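Local coordinates for RNA-dependent RNA Polymerase (Bombyx mori cytoplasmic polyhedrosis virus, PDB 6TZ0), which catalyses RNA-templated RNA synthesis, transcribing the double-stranded viral genome into plus strands and copying plus strands into new genome segments, at residues A405-G410 / Y511-N516; S500-T505 / Q607-E612; S391-Y396 / K560-T565. All blocks are in the same frame, centred on the assembly; numbering follows the deposited sequence.

Contact 1: A405-G410 / Y511-N516; sequences AKRVNG and YDLNDN
Arg407 and Leu513 supply most of the van der Waals part of this contact, a methyl packed against a guanidinium. The arginine leaves the last turn of helix 401-409 with CG beside the backbone N (chi1 -72°), and its chain then runs straight from CG to NE. This carries the guanidinium across to the loop at 511-516, where the leucine side chain slides past it in the opposite direction. A single methyl does the touching: Leu513 CD2 lies 3.7 Å from Arg407 NE and equally far from Arg407 NH2, with the central Arg407 CZ at 4.1 Å. The methyl meets the planar group obliquely. Asp512 adds its CB, which sits over one guanidinium face, displaced toward the rim, 4.3 Å from Arg407 NH1. Leu513 also touches Glu403 and Ile404, about one turn earlier on the arginine's helix.

Both segments belong to the central polymerase domain. The loop connects helix 501-508 to helix 530-535 and meets the end of helix 401-409 at the protein surface. Tyr511 packs on Thr646 and Thr649 of helix 644-665, the long helix that follows the Ser-Gly of polymerase motif B.

Charge adds a looser attraction. The carboxylate oxygen Asp512 OD2 is 4.3 Å from Arg407 NH1, but well out of the guanidinium plane, and no N-H is aimed at it. The two charges would therefore attract without forming a salt bridge. Arg407 NE also has a long, weak ion pair with Glu403 OE2.

Contact 2: S500-T505 / Q607-E612; sequences SFMPYT and QACALE
Met502 turns CG anti to its own nitrogen (chi1 -174°), while Cys609 holds SG anti to its carbonyl carbon (chi1 -68°), and these two choices bring the thiol against the methionine stem. Cys609 SG lies 3.6 Å from Met502 CG and 4.1 Å from Met502 CB. Two further bends then lead the end of the methionine away from helix 604-614, leaving the base of the side chain to make the contact. Pro503 flanks the same sulfur, its CD 4.2 Å from Cys609 SG, and presents CG to the next turn of the opposing helix. There Glu612 OE1 approaches Pro503 CG to 3.8 Å, the two side chains crossing obliquely. The charge of this buried carboxylate is answered through its other oxygen, OE2, which forms a salt bridge with Arg641.

Within 500-505, Thr505 N and Thr505 OG1 both bond to Phe501 O, from opposite faces of its carbonyl plane, the hydroxyl at 2.8 Å from Phe501 O. Pro503 fits the first turn of helix 501-508, where no backbone N-H is needed for an i to i-4 bond. With axes 9.5 Å apart and inclined at 113°, the two short segments form a steep, buried helix-helix crossing in the catalytic RdRp region, away from the metal-binding aspartates of the active site.

Contact 3: S391-Y396 / K560-T565; sequences SIAQSY and KDIYNT
Thr565 OG1 has two polar neighbours: it donates a hydrogen bond to Ile562 O in the preceding turn of its own helix, and Gln394 brings its amide close from the neighbouring helix. The hydroxyl owes this place to its position between the backbone N and the carbonyl carbon (chi1 59°), which folds it back toward the helix, and it reaches Ile562 O from a direction tilted 28° from the carbonyl plane. Gln394, bent at chi2, lays its amide obliquely across the threonine.

Beside this polar patch lies an apolar one. Ala393 CB meets Ile562 CG2 at 4.1 Å, where the two backbones come nearest each other. Helices 389-397 and 557-573 run in roughly the same direction here, their segment axes inclined at 29° and 10.1 Å apart; the second is the longer helix that comes after the motif A strand. Gln394 continues along it to touch Phe566 and Asp569.

As modelled, Gln394 OE1 faces Thr565 OG1 at 3.2 Å and Ile562 O at 3.6 Å without a hydrogen bond to either, so packing and closely set polar groups join the helices here, with little directional bonding.

In the fold
All three contacts lie in the central polymerase domain, on the same side of the chain's centre, with their own centres about 16 to 17 Å apart. The chain passes through 391-396, 405-410, 500-505, 511-516, 560-565 and 607-612, so contact 1 is nested within the loop closed by contact 3, while contact 2 interleaves with both. Consecutive helices 389-397 and 401-409 relate contacts 3 and 1, and Asn514 packs on Tyr396. Contacts 2 and 3 are joined by a probable hydrogen bond between Tyr563 OH and Pro503 O. These crossing connections bring residues from 391 to 612 together within the polymerase domain, whose antiparallel sheet includes strand 541-548, bearing the magnesium-binding Asp547.

Contact 1: A405-G410 / Y511-N516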
# COMPACT_ATOMS: atom_id res chain seq x y z
N ALA A 405 -21.27 -14.31 -3.19
CA ALA A 405 -22.15 -13.54 -4.07
C ALA A 405 -23.39 -13.04 -3.34
O ALA A 405 -23.83 -11.91 -3.58
CB ALA A 405 -22.55 -14.39 -5.28
N LYS A 406 -23.92 -13.85 -2.42
CA LYS A 406 -25.01 -13.39 -1.55
C LYS A 406 -24.57 -12.23 -0.67
O LYS A 406 -25.35 -11.31 -0.42
CB LYS A 406 -25.49 -14.57 -0.70
CG LYS A 406 -26.72 -14.33 0.17
CD LYS A 406 -26.36 -14.07 1.63
CE LYS A 406 -27.60 -13.91 2.48
NZ LYS A 406 -27.25 -13.62 3.90
N ARG A 407 -23.32 -12.24 -0.21
CA ARG A 407 -22.82 -11.13 0.60
C ARG A 407 -22.59 -9.87 -0.24
O ARG A 407 -22.82 -8.76 0.23
CB ARG A 407 -21.53 -11.54 1.31
CG ARG A 407 -21.74 -12.51 2.43
CD ARG A 407 -20.42 -12.93 3.04
NE ARG A 407 -20.61 -13.90 4.10
CZ ARG A 407 -20.75 -13.58 5.38
NH1 ARG A 407 -20.70 -12.31 5.75
NH2 ARG A 407 -20.93 -14.52 6.29
N VAL A 408 -22.13 -10.05 -1.48
CA VAL A 408 -21.84 -8.92 -2.37
C VAL A 408 -23.13 -8.23 -2.82
O VAL A 408 -23.16 -7.01 -2.99
CB VAL A 408 -20.96 -9.42 -3.54
CG1 VAL A 408 -20.90 -8.45 -4.70
CG2 VAL A 408 -19.55 -9.64 -3.06
N ASN A 409 -24.22 -8.99 -2.94
CA ASN A 409 -25.49 -8.40 -3.36
C ASN A 409 -26.05 -7.41 -2.34
O ASN A 409 -26.85 -6.54 -2.72
CB ASN A 409 -26.52 -9.50 -3.61
CG ASN A 409 -26.22 -10.30 -4.84
OD1 ASN A 409 -25.78 -9.77 -5.85
ND2 ASN A 409 -26.47 -11.60 -4.77
N GLY A 410 -25.66 -7.50 -1.08
CA GLY A 410 -26.20 -6.62 -0.07
C GLY A 410 -25.33 -5.44 0.30
O GLY A 410 -25.43 -4.91 1.41
N TYR A 511 -12.69 -13.67 4.06
CA TYR A 511 -12.11 -13.64 5.39
C TYR A 511 -13.14 -13.92 6.47
O TYR A 511 -12.78 -14.38 7.56
CB TYR A 511 -11.48 -12.28 5.69
CG TYR A 511 -10.35 -11.88 4.79
CD1 TYR A 511 -9.19 -12.63 4.75
CD2 TYR A 511 -10.39 -10.69 4.08
CE1 TYR A 511 -8.14 -12.25 3.95
CE2 TYR A 511 -9.33 -10.31 3.29
CZ TYR A 511 -8.21 -11.09 3.23
OH TYR A 511 -7.15 -10.72 2.45
N ASP A 512 -14.41 -13.66 6.20
CA ASP A 512 -15.48 -13.94 7.15
C ASP A 512 -16.01 -15.36 7.04
O ASP A 512 -16.99 -15.69 7.71
CB ASP A 512 -16.64 -12.96 6.93
CG ASP A 512 -16.25 -11.54 7.24
OD1 ASP A 512 -15.36 -11.34 8.10
OD2 ASP A 512 -16.82 -10.61 6.63
N LEU A 513 -15.39 -16.20 6.22
CA LEU A 513 -15.87 -17.54 5.98
C LEU A 513 -14.88 -18.62 6.37
O LEU A 513 -15.22 -19.80 6.31
CB LEU A 513 -16.25 -17.71 4.50
CG LEU A 513 -17.33 -16.77 3.98
CD1 LEU A 513 -17.51 -17.02 2.51
CD2 LEU A 513 -18.62 -16.98 4.72
N ASN A 514 -13.66 -18.24 6.75
CA ASN A 514 -12.63 -19.18 7.15
C ASN A 514 -11.93 -18.65 8.39
O ASN A 514 -12.28 -17.59 8.93
CB ASN A 514 -11.59 -19.39 6.05
CG ASN A 514 -12.13 -20.10 4.86
OD1 ASN A 514 -12.12 -19.56 3.75
ND2 ASN A 514 -12.61 -21.32 5.06
N ASP A 515 -10.92 -19.40 8.83
CA ASP A 515 -10.04 -19.00 9.91
C ASP A 515 -8.57 -19.07 9.50
O ASP A 515 -7.70 -19.20 10.36
CB ASP A 515 -10.28 -19.87 11.15
CG ASP A 515 -10.18 -21.36 10.85
OD1 ASP A 515 -10.11 -21.74 9.66
OD2 ASP A 515 -10.17 -22.15 11.81
N ASN A 516 -8.28 -19.01 8.21
CA ASN A 516 -6.92 -19.18 7.73
C ASN A 516 -6.33 -17.89 7.16
O ASN A 516 -5.59 -17.92 6.17
CB ASN A 516 -6.84 -20.34 6.74
CG ASN A 516 -7.79 -20.21 5.59
OD1 ASN A 516 -8.44 -19.18 5.42
ND2 ASN A 516 -7.91 -21.27 4.80

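Contact 2: S500-T505 / Q607-E612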
# COMPACT_ATOMS: atom_id res chain seq x y z
N SER A 500 -9.76 -1.91 -9.84
CA SER A 500 -9.39 -2.97 -8.92
C SER A 500 -10.25 -2.99 -7.66
O SER A 500 -9.87 -3.67 -6.70
CB SER A 500 -7.92 -2.82 -8.53
OG SER A 500 -7.70 -1.62 -7.82
N PHE A 501 -11.38 -2.29 -7.65
CA PHE A 501 -12.12 -2.18 -6.40
C PHE A 501 -13.10 -3.33 -6.22
O PHE A 501 -13.26 -3.85 -5.12
CB PHE A 501 -12.84 -0.84 -6.34
CG PHE A 501 -13.54 -0.60 -5.05
CD1 PHE A 501 -12.81 -0.37 -3.89
CD2 PHE A 501 -14.92 -0.58 -4.98
CE1 PHE A 501 -13.44 -0.15 -2.70
CE2 PHE A 501 -15.55 -0.36 -3.78
CZ PHE A 501 -14.81 -0.14 -2.64
N MET A 502 -13.78 -3.73 -7.29
CA MET A 502 -14.69 -4.87 -7.19
C MET A 502 -13.99 -6.23 -7.04
O MET A 502 -14.53 -7.07 -6.30
CB MET A 502 -15.67 -4.85 -8.38
CG MET A 502 -16.77 -5.91 -8.33
SD MET A 502 -17.86 -5.82 -6.91
CE MET A 502 -18.89 -4.44 -7.34
N PRO A 503 -12.82 -6.52 -7.66
CA PRO A 503 -12.07 -7.72 -7.22
C PRO A 503 -11.66 -7.71 -5.76
O PRO A 503 -11.71 -8.75 -5.10
CB PRO A 503 -10.86 -7.72 -8.16
CG PRO A 503 -11.34 -7.09 -9.36
CD PRO A 503 -12.27 -6.02 -8.94
N TYR A 504 -11.29 -6.54 -5.23
CA TYR A 504 -11.01 -6.40 -3.81
C TYR A 504 -12.24 -6.67 -2.96
O TYR A 504 -12.16 -7.35 -1.93
CB TYR A 504 -10.46 -5.00 -3.52
CG TYR A 504 -10.41 -4.66 -2.05
CD1 TYR A 504 -9.50 -5.27 -1.21
CD2 TYR A 504 -11.29 -3.73 -1.51
CE1 TYR A 504 -9.46 -4.97 0.13
CE2 TYR A 504 -11.26 -3.43 -0.17
CZ TYR A 504 -10.34 -4.05 0.64
OH TYR A 504 -10.31 -3.74 1.98
N THR A 505 -13.39 -6.14 -3.37
CA THR A 505 -14.62 -6.31 -2.60
C THR A 505 -15.07 -7.77 -2.61
O THR A 505 -15.56 -8.27 -1.59
CB THR A 505 -15.69 -5.40 -3.19
OG1 THR A 505 -15.23 -4.05 -3.14
CG2 THR A 505 -16.99 -5.49 -2.42
N GLN A 607 -19.41 -7.08 -15.65
CA GLN A 607 -18.84 -6.21 -16.68
C GLN A 607 -17.56 -5.55 -16.19
O GLN A 607 -16.56 -5.52 -16.92
CB GLN A 607 -19.84 -5.13 -17.08
CG GLN A 607 -21.07 -5.62 -17.77
CD GLN A 607 -22.03 -4.51 -18.07
OE1 GLN A 607 -21.74 -3.34 -17.83
NE2 GLN A 607 -23.21 -4.85 -18.55
N ALA A 608 -17.58 -5.01 -14.97
CA ALA A 608 -16.39 -4.35 -14.43
C ALA A 608 -15.24 -5.32 -14.22
O ALA A 608 -14.10 -5.01 -14.57
CB ALA A 608 -16.73 -3.65 -13.11
N CYS A 609 -15.53 -6.50 -13.69
CA CYS A 609 -14.47 -7.48 -13.44
C CYS A 609 -13.91 -8.05 -14.74
O CYS A 609 -12.70 -8.26 -14.85
CB CYS A 609 -15.00 -8.59 -12.55
SG CYS A 609 -15.35 -8.04 -10.89
N ALA A 610 -14.76 -8.26 -15.75
CA ALA A 610 -14.26 -8.77 -17.02
C ALA A 610 -13.45 -7.72 -17.76
O ALA A 610 -12.44 -8.04 -18.39
CB ALA A 610 -15.43 -9.24 -17.88
N LEU A 611 -13.86 -6.45 -17.67
CA LEU A 611 -13.10 -5.39 -18.33
C LEU A 611 -11.78 -5.14 -17.62
O LEU A 611 -10.80 -4.78 -18.27
CB LEU A 611 -13.95 -4.12 -18.41
CG LEU A 611 -13.48 -2.97 -19.29
CD1 LEU A 611 -14.67 -2.31 -19.93
CD2 LEU A 611 -12.71 -1.93 -18.50
N GLU A 612 -11.73 -5.32 -16.30
CA GLU A 612 -10.46 -5.21 -15.62
C GLU A 612 -9.55 -6.39 -15.95
O GLU A 612 -8.36 -6.19 -16.21
CB GLU A 612 -10.68 -5.10 -14.11
CG GLU A 612 -9.44 -4.76 -13.32
CD GLU A 612 -8.67 -5.98 -12.86
OE1 GLU A 612 -9.31 -7.02 -12.61
OE2 GLU A 612 -7.43 -5.92 -12.80

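Contact 3: S391-Y396 / K560-T565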
# COMPACT_ATOMS: atom_id res chain seq x y z
N SER A 391 -6.79 -25.87 -11.30
CA SER A 391 -7.85 -26.79 -10.90
C SER A 391 -7.78 -27.09 -9.40
O SER A 391 -8.82 -27.17 -8.73
CB SER A 391 -7.74 -28.06 -11.72
OG SER A 391 -8.77 -28.98 -11.39
N ILE A 392 -6.57 -27.17 -8.86
CA ILE A 392 -6.39 -27.48 -7.45
C ILE A 392 -6.79 -26.31 -6.56
O ILE A 392 -7.43 -26.49 -5.52
CB ILE A 392 -4.93 -27.93 -7.21
CG1 ILE A 392 -4.72 -29.29 -7.87
CG2 ILE A 392 -4.62 -28.04 -5.75
CD1 ILE A 392 -3.29 -29.69 -7.99
N ALA A 393 -6.47 -25.08 -6.98
CA ALA A 393 -6.93 -23.92 -6.22
C ALA A 393 -8.44 -23.73 -6.34
O ALA A 393 -9.11 -23.39 -5.36
CB ALA A 393 -6.20 -22.66 -6.69
N GLN A 394 -9.00 -23.97 -7.53
CA GLN A 394 -10.43 -23.78 -7.70
C GLN A 394 -11.26 -24.86 -7.04
O GLN A 394 -12.41 -24.59 -6.71
CB GLN A 394 -10.79 -23.68 -9.18
CG GLN A 394 -10.34 -22.39 -9.81
CD GLN A 394 -10.87 -21.18 -9.08
OE1 GLN A 394 -10.11 -20.42 -8.50
NE2 GLN A 394 -12.19 -21.03 -9.06
N SER A 395 -10.69 -26.05 -6.80
CA SER A 395 -11.44 -27.09 -6.10
C SER A 395 -11.77 -26.69 -4.67
O SER A 395 -12.80 -27.12 -4.13
CB SER A 395 -10.65 -28.40 -6.10
OG SER A 395 -9.48 -28.29 -5.31
N TYR A 396 -10.94 -25.86 -4.05
CA TYR A 396 -11.27 -25.31 -2.75
C TYR A 396 -12.02 -23.99 -2.84
O TYR A 396 -12.94 -23.75 -2.06
CB TYR A 396 -9.99 -25.12 -1.93
CG TYR A 396 -10.24 -24.57 -0.55
CD1 TYR A 396 -10.82 -25.35 0.44
CD2 TYR A 396 -9.87 -23.28 -0.23
CE1 TYR A 396 -11.04 -24.85 1.70
CE2 TYR A 396 -10.09 -22.77 1.02
CZ TYR A 396 -10.66 -23.56 1.99
OH TYR A 396 -10.88 -23.04 3.24
N LYS A 560 -2.15 -14.32 -12.25
CA LYS A 560 -3.28 -13.44 -11.98
C LYS A 560 -4.59 -14.05 -12.47
O LYS A 560 -5.65 -13.85 -11.85
CB LYS A 560 -3.03 -12.09 -12.65
CG LYS A 560 -4.16 -11.10 -12.55
CD LYS A 560 -4.34 -10.57 -11.16
CE LYS A 560 -5.61 -9.74 -11.09
NZ LYS A 560 -5.56 -8.61 -12.03
N ASP A 561 -4.53 -14.84 -13.54
CA ASP A 561 -5.74 -15.46 -14.07
C ASP A 561 -6.37 -16.49 -13.12
O ASP A 561 -7.58 -16.72 -13.20
CB ASP A 561 -5.44 -16.10 -15.42
CG ASP A 561 -6.65 -16.16 -16.32
OD1 ASP A 561 -7.73 -15.71 -15.91
OD2 ASP A 561 -6.50 -16.64 -17.46
N ILE A 562 -5.59 -17.06 -12.18
CA ILE A 562 -6.14 -18.01 -11.21
C ILE A 562 -7.13 -17.32 -10.28
O ILE A 562 -8.24 -17.82 -10.04
CB ILE A 562 -5.01 -18.69 -10.41
CG1 ILE A 562 -4.10 -19.51 -11.32
CG2 ILE A 562 -5.56 -19.59 -9.32
CD1 ILE A 562 -2.89 -20.06 -10.64
N TYR A 563 -6.75 -16.16 -9.75
CA TYR A 563 -7.67 -15.35 -8.96
C TYR A 563 -8.77 -14.76 -9.82
O TYR A 563 -9.89 -14.56 -9.33
CB TYR A 563 -6.86 -14.25 -8.27
CG TYR A 563 -7.60 -13.34 -7.31
CD1 TYR A 563 -7.93 -13.77 -6.03
CD2 TYR A 563 -7.94 -12.04 -7.66
CE1 TYR A 563 -8.58 -12.95 -5.15
CE2 TYR A 563 -8.60 -11.21 -6.78
CZ TYR A 563 -8.92 -11.67 -5.53
OH TYR A 563 -9.57 -10.85 -4.65
N ASN A 564 -8.48 -14.49 -11.10
CA ASN A 564 -9.51 -13.96 -11.99
C ASN A 564 -10.64 -14.95 -12.23
O ASN A 564 -11.79 -14.53 -12.40
CB ASN A 564 -8.91 -13.55 -13.34
CG ASN A 564 -8.09 -12.30 -13.25
OD1 ASN A 564 -8.40 -11.39 -12.48
ND2 ASN A 564 -7.05 -12.22 -14.06
N THR A 565 -10.35 -16.26 -12.25
CA THR A 565 -11.41 -17.26 -12.38
C THR A 565 -12.37 -17.23 -11.19
O THR A 565 -13.59 -17.32 -11.36
CB THR A 565 -10.83 -18.66 -12.51
OG1 THR A 565 -10.04 -18.96 -11.36
CG2 THR A 565 -10.00 -18.78 -13.73